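YlmH (Streptococcus pneumoniae, PDB 2FPH) probably takes part in cell division and binds nucleic acid through a putative RNA-binding domain of the RRM clan. Local coordinates at residues 17-21 against 47-53; 56-62 against 78-83. All blocks are in the same frame, centred on the assembly; numbering follows the deposited sequence.

Interaction 1: residues 17-21 against 47-53; sequences GMEWI and LAKTYGL
The phenol ring of Tyr51 is sandwiched between two methyl groups: Met18 CE lies over one face, 4.1 Å from the ring centroid and 29° off the normal, a CH-pi contact, while Thr50 CG2 of its own segment sits over the other face toward the rim. Met18 SD comes in obliquely, 4.5 Å from the same centroid, giving a Met-aromatic contact. The methionine reaches this place because its chain folds back twice (chi2 -53°, chi3 -58°), which also brings SD to 3.7 Å from Leu47 CG, the two side chains crossing at about a right angle. Ile21 fills the middle. Its CD1 reaches Leu47 CB at 3.8 Å, and its other branch, CG2, touches both Tyr51 CB and Leu53 CD1, 4.0 Å from the latter. Leu47 also meets the bare backbone of Gly17, whose carbonyl carbon is 4.0 Å from Leu47 CD2. Tyr51 is the first residue to leave helical geometry after helix 38-50, and Ile21 meets both the last turn and the chain beyond it. Across this helix-helix interface the side chains that meet are apolar or aromatic, and cohesion probably rests on dispersion and fit, to which sulfur and ring may add a weak electrostatic part.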
loop_
_atom_site.group_PDB
_atom_site.type_symbol
_atom_site.label_atom_id
_atom_site.label_comp_id
_atom_site.label_asym_id
_atom_site.label_seq_id
_atom_site.Cartn_x
_atom_site.Cartn_y
_atom_site.Cartn_z
ATOM N N GLY A 17 -14.130 3.456 -5.738
ATOM C CA GLY A 17 -13.905 2.240 -6.527
ATOM C C GLY A 17 -14.509 2.346 -7.910
ATOM O O GLY A 17 -13.894 1.941 -8.907
ATOM N N MET A 18 -15.696 2.924 -7.993
ATOM C CA MET A 18 -16.378 3.144 -9.272
ATOM C C MET A 18 -15.662 4.144 -10.157
ATOM O O MET A 18 -15.566 3.924 -11.416
ATOM C CB MET A 18 -17.870 3.555 -9.045
ATOM C CG MET A 18 -18.738 2.487 -8.530
ATOM S SD MET A 18 -18.775 0.915 -9.396
ATOM C CE MET A 18 -19.270 1.538 -10.934
ATOM N N GLU A 19 -15.021 5.125 -9.537
ATOM C CA GLU A 19 -14.154 6.095 -10.262
ATOM C C GLU A 19 -12.965 5.404 -10.861
ATOM O O GLU A 19 -12.596 5.639 -12.036
ATOM C CB GLU A 19 -13.755 7.339 -9.383
ATOM C CG GLU A 19 -15.008 8.074 -8.873
ATOM C CD GLU A 19 -14.804 9.097 -7.755
ATOM O OE1 GLU A 19 -13.933 8.922 -6.859
ATOM O OE2 GLU A 19 -15.560 10.096 -7.764
ATOM N N TRP A 20 -12.359 4.499 -10.095
ATOM C CA TRP A 20 -11.200 3.754 -10.595
ATOM C C TRP A 20 -11.594 2.833 -11.746
ATOM O O TRP A 20 -10.868 2.731 -12.734
ATOM C CB TRP A 20 -10.543 2.958 -9.484
ATOM C CG TRP A 20 -9.954 3.849 -8.400
ATOM C CD1 TRP A 20 -9.621 5.176 -8.482
ATOM C CD2 TRP A 20 -9.726 3.471 -7.052
ATOM N NE1 TRP A 20 -9.146 5.645 -7.272
ATOM C CE2 TRP A 20 -9.198 4.607 -6.371
ATOM C CE3 TRP A 20 -9.890 2.277 -6.344
ATOM C CZ2 TRP A 20 -8.850 4.566 -5.019
ATOM C CZ3 TRP A 20 -9.498 2.248 -4.964
ATOM C CH2 TRP A 20 -9.029 3.368 -4.351
ATOM N N ILE A 21 -12.700 2.147 -11.592
ATOM C CA ILE A 21 -13.215 1.299 -12.682
ATOM C C ILE A 21 -13.470 2.104 -13.945
ATOM O O ILE A 21 -13.004 1.706 -14.994
ATOM C CB ILE A 21 -14.457 0.573 -12.205
ATOM C CG1 ILE A 21 -14.028 -0.546 -11.240
ATOM C CG2 ILE A 21 -15.280 0.006 -13.325
ATOM C CD1 ILE A 21 -15.119 -1.123 -10.571
ATOM N N LEU A 47 -16.570 -5.306 -6.935
ATOM C CA LEU A 47 -16.898 -4.314 -7.991
ATOM C C LEU A 47 -16.244 -4.719 -9.314
ATOM O O LEU A 47 -16.874 -4.688 -10.349
ATOM C CB LEU A 47 -16.459 -2.917 -7.554
ATOM C CG LEU A 47 -17.385 -1.733 -7.274
ATOM C CD1 LEU A 47 -18.783 -2.112 -6.766
ATOM C CD2 LEU A 47 -16.712 -0.688 -6.444
ATOM N N ALA A 48 -14.958 -5.052 -9.302
ATOM C CA ALA A 48 -14.237 -5.453 -10.500
ATOM C C ALA A 48 -14.914 -6.631 -11.212
ATOM O O ALA A 48 -15.190 -6.563 -12.404
ATOM C CB ALA A 48 -12.817 -5.776 -10.173
ATOM N N LYS A 49 -15.262 -7.677 -10.467
ATOM C CA LYS A 49 -15.979 -8.837 -11.010
ATOM C C LYS A 49 -17.301 -8.418 -11.674
ATOM O O LYS A 49 -17.637 -8.849 -12.791
ATOM C CB LYS A 49 -16.212 -9.846 -9.877
ATOM C CG LYS A 49 -15.104 -10.948 -9.794
ATOM C CD LYS A 49 -15.320 -11.885 -8.592
ATOM C CE LYS A 49 -14.061 -12.063 -7.742
ATOM N NZ LYS A 49 -14.187 -13.156 -6.666
ATOM N N THR A 50 -18.023 -7.546 -10.992
ATOM C CA THR A 50 -19.320 -7.063 -11.431
ATOM C C THR A 50 -19.205 -6.409 -12.823
ATOM O O THR A 50 -20.082 -6.584 -13.674
ATOM C CB THR A 50 -19.860 -6.107 -10.408
ATOM O OG1 THR A 50 -20.142 -6.814 -9.175
ATOM C CG2 THR A 50 -21.188 -5.586 -10.838
ATOM N N TYR A 51 -18.111 -5.682 -13.034
ATOM C CA TYR A 51 -17.914 -4.884 -14.256
ATOM C C TYR A 51 -17.154 -5.436 -15.522
ATOM O O TYR A 51 -16.704 -4.677 -16.328
ATOM C CB TYR A 51 -17.481 -3.435 -13.847
ATOM C CG TYR A 51 -18.641 -2.762 -13.138
ATOM C CD1 TYR A 51 -19.735 -2.339 -13.870
ATOM C CD2 TYR A 51 -18.746 -2.718 -11.731
ATOM C CE1 TYR A 51 -20.855 -1.816 -13.259
ATOM C CE2 TYR A 51 -19.899 -2.144 -11.087
ATOM C CZ TYR A 51 -20.945 -1.702 -11.897
ATOM O OH TYR A 51 -22.109 -1.167 -11.405
ATOM N N GLY A 52 -16.941 -6.724 -15.773
ATOM C CA GLY A 52 -16.012 -7.597 -15.156
ATOM C C GLY A 52 -14.640 -7.205 -15.758
ATOM O O GLY A 52 -14.241 -7.487 -16.939
ATOM N N LEU A 53 -13.922 -6.489 -14.913
ATOM C CA LEU A 53 -12.548 -6.078 -15.135
ATOM C C LEU A 53 -11.699 -7.045 -14.343
ATOM O O LEU A 53 -12.075 -7.405 -13.217
ATOM C CB LEU A 53 -12.317 -4.655 -14.570
ATOM C CG LEU A 53 -12.636 -3.398 -15.389
ATOM C CD1 LEU A 53 -12.173 -2.177 -14.534
ATOM C CD2 LEU A 53 -11.895 -3.403 -16.664
#

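Interaction 2: residues 56-62 against 78-83; sequences SSSGEFV and PEFSDF
Phe83 packs against an ST turn, where strand 54-57 runs into the 3-10 turn 58-60 and Ser57 OG accepts from Gly59 N at 3.0 Å. Over one face of the Phe83 ring lies Ser58, its CB 3.9 Å from the centroid and 17° off the normal. The ring's edge faces backbone and aromatic carbon: Phe83 CE1 is 3.4 Å from Ser56 O, near the ring plane, and CE2 points at the face of Phe61. This last pair is an offset edge-to-face stack, centroids 5.2 Å apart and planes at 64°. Phe80 lies alongside Phe61, the two side chains sliding past each other in opposite directions, with Phe80 CD1 3.6 Å from Phe61 CB; with CG anti to the backbone N (chi1 -177°), Phe80 extends on to Val62 CG2, 3.7 Å from its CZ. Ser56 OG lies 3.9 Å from Pro78 CB and is buried with no polar partner in the model. The Ser58 hydroxyl is bonded to Arg68 N, and Ser57 OG also to Glu41 of helix 38-50. Phe160 meets Phe80 edge-to-face. The connection between strands 69-72 and 85-91 thus packs against outermost strand 54-57 and the turn after it, with Leu70 of strand 69-72 beside Phe83.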
loop_
_atom_site.group_PDB
_atom_site.type_symbol
_atom_site.label_atom_id
_atom_site.label_comp_id
_atom_site.label_asym_id
_atom_site.label_seq_id
_atom_site.Cartn_x
_atom_site.Cartn_y
_atom_site.Cartn_z
ATOM N N SER A 56 -5.905 -7.725 -9.776
ATOM C CA SER A 56 -4.885 -8.440 -8.978
ATOM C C SER A 56 -4.475 -7.562 -7.800
ATOM O O SER A 56 -4.376 -6.373 -7.941
ATOM C CB SER A 56 -3.657 -8.836 -9.820
ATOM O OG SER A 56 -3.095 -7.725 -10.435
ATOM N N SER A 57 -4.312 -8.177 -6.630
ATOM C CA SER A 57 -3.929 -7.519 -5.413
ATOM C C SER A 57 -2.483 -7.813 -5.115
ATOM O O SER A 57 -2.048 -8.978 -5.302
ATOM C CB SER A 57 -4.758 -8.036 -4.255
ATOM O OG SER A 57 -4.213 -7.618 -3.021
ATOM N N SER A 58 -1.726 -6.833 -4.595
ATOM C CA SER A 58 -0.333 -7.076 -4.222
ATOM C C SER A 58 -0.268 -8.191 -3.128
ATOM O O SER A 58 0.761 -8.847 -2.971
ATOM C CB SER A 58 0.392 -5.822 -3.761
ATOM O OG SER A 58 -0.248 -5.222 -2.658
ATOM N N GLY A 59 -1.365 -8.375 -2.392
ATOM C CA GLY A 59 -1.446 -9.410 -1.380
ATOM C C GLY A 59 -1.442 -10.810 -1.908
ATOM O O GLY A 59 -1.210 -11.775 -1.138
ATOM N N GLU A 60 -1.644 -10.960 -3.213
ATOM C CA GLU A 60 -1.569 -12.251 -3.879
ATOM C C GLU A 60 -0.142 -12.536 -4.368
ATOM O O GLU A 60 0.053 -13.554 -5.023
ATOM C CB GLU A 60 -2.538 -12.274 -5.077
ATOM C CG GLU A 60 -4.031 -12.107 -4.771
ATOM C CD GLU A 60 -4.905 -12.009 -6.031
ATOM O OE1 GLU A 60 -5.137 -10.900 -6.591
ATOM O OE2 GLU A 60 -5.384 -13.069 -6.498
ATOM N N PHE A 61 0.820 -11.646 -4.056
ATOM C CA PHE A 61 2.247 -11.772 -4.407
ATOM C C PHE A 61 3.127 -11.715 -3.156
ATOM O O PHE A 61 4.075 -12.518 -3.030
ATOM C CB PHE A 61 2.692 -10.641 -5.344
ATOM C CG PHE A 61 2.102 -10.716 -6.738
ATOM C CD1 PHE A 61 0.759 -10.403 -6.952
ATOM C CD2 PHE A 61 2.864 -11.064 -7.805
ATOM C CE1 PHE A 61 0.199 -10.458 -8.189
ATOM C CE2 PHE A 61 2.313 -11.138 -9.074
ATOM C CZ PHE A 61 0.975 -10.826 -9.281
ATOM N N VAL A 62 2.834 -10.738 -2.272
ATOM C CA VAL A 62 3.465 -10.560 -0.958
ATOM C C VAL A 62 2.392 -10.462 0.053
ATOM O O VAL A 62 1.524 -9.587 -0.054
ATOM C CB VAL A 62 4.341 -9.258 -0.898
ATOM C CG1 VAL A 62 4.894 -9.057 0.454
ATOM C CG2 VAL A 62 5.416 -9.301 -1.900
ATOM N N PRO A 78 0.087 -8.791 -15.589
ATOM C CA PRO A 78 0.644 -8.150 -14.366
ATOM C C PRO A 78 1.865 -8.873 -13.772
ATOM O O PRO A 78 1.861 -10.104 -13.719
ATOM C CB PRO A 78 -0.504 -8.169 -13.368
ATOM C CG PRO A 78 -1.749 -8.710 -14.241
ATOM C CD PRO A 78 -1.139 -9.521 -15.266
ATOM N N GLU A 79 2.877 -8.108 -13.364
ATOM C CA GLU A 79 4.029 -8.607 -12.647
ATOM C C GLU A 79 4.118 -7.809 -11.346
ATOM O O GLU A 79 3.510 -6.729 -11.247
ATOM C CB GLU A 79 5.337 -8.433 -13.449
ATOM C CG GLU A 79 5.591 -9.500 -14.507
ATOM C CD GLU A 79 7.049 -9.548 -14.918
ATOM O OE1 GLU A 79 7.639 -8.461 -15.094
ATOM O OE2 GLU A 79 7.617 -10.673 -15.040
ATOM N N PHE A 80 4.850 -8.318 -10.348
ATOM C CA PHE A 80 4.874 -7.637 -9.058
ATOM C C PHE A 80 5.361 -6.183 -9.182
ATOM O O PHE A 80 4.897 -5.270 -8.484
ATOM C CB PHE A 80 5.765 -8.368 -8.076
ATOM C CG PHE A 80 5.766 -7.751 -6.739
ATOM C CD1 PHE A 80 4.591 -7.692 -5.991
ATOM C CD2 PHE A 80 6.893 -7.137 -6.259
ATOM C CE1 PHE A 80 4.599 -7.109 -4.756
ATOM C CE2 PHE A 80 6.886 -6.559 -5.014
ATOM C CZ PHE A 80 5.735 -6.541 -4.270
ATOM N N SER A 81 6.297 -5.928 -10.111
ATOM C CA SER A 81 6.765 -4.580 -10.307
ATOM C C SER A 81 5.648 -3.560 -10.683
ATOM O O SER A 81 5.795 -2.375 -10.398
ATOM C CB SER A 81 7.937 -4.535 -11.309
ATOM O OG SER A 81 7.524 -4.921 -12.577
ATOM N N ASP A 82 4.559 -4.029 -11.317
ATOM C CA ASP A 82 3.439 -3.187 -11.719
ATOM C C ASP A 82 2.697 -2.596 -10.487
ATOM O O ASP A 82 1.963 -1.647 -10.619
ATOM C CB ASP A 82 2.474 -3.984 -12.566
ATOM C CG ASP A 82 3.051 -4.364 -13.902
ATOM O OD1 ASP A 82 3.709 -3.499 -14.513
ATOM O OD2 ASP A 82 2.824 -5.481 -14.419
ATOM N N PHE A 83 2.899 -3.168 -9.284
ATOM C CA PHE A 83 2.332 -2.551 -8.076
ATOM C C PHE A 83 3.132 -1.370 -7.467
ATOM O O PHE A 83 2.653 -0.624 -6.552
ATOM C CB PHE A 83 2.124 -3.600 -6.962
ATOM C CG PHE A 83 1.167 -4.689 -7.314
ATOM C CD1 PHE A 83 -0.198 -4.487 -7.235
ATOM C CD2 PHE A 83 1.623 -5.937 -7.743
ATOM C CE1 PHE A 83 -1.075 -5.461 -7.556
ATOM C CE2 PHE A 83 0.707 -6.945 -8.079
ATOM C CZ PHE A 83 -0.661 -6.698 -7.955
#

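How the interactions relate
Interaction 1 closes at Leu53 and interaction 2 opens at Ser56, three residues on, where helix 38-50 gives way to strand 54-57; their centres are about 18 Å apart and the two do not otherwise touch. The first joins helices 11-27 and 38-50, about 19 Å from the centre of the chain. The second lies nearer that centre, about 11 Å away, on the route from the three-stranded sheet to the five-stranded one. Strand 69-72 serves both sides: its Leu71 touches Ala48 of interaction 1, while Leu70 touches Phe83 of interaction 2. No ligand is modelled at either contact.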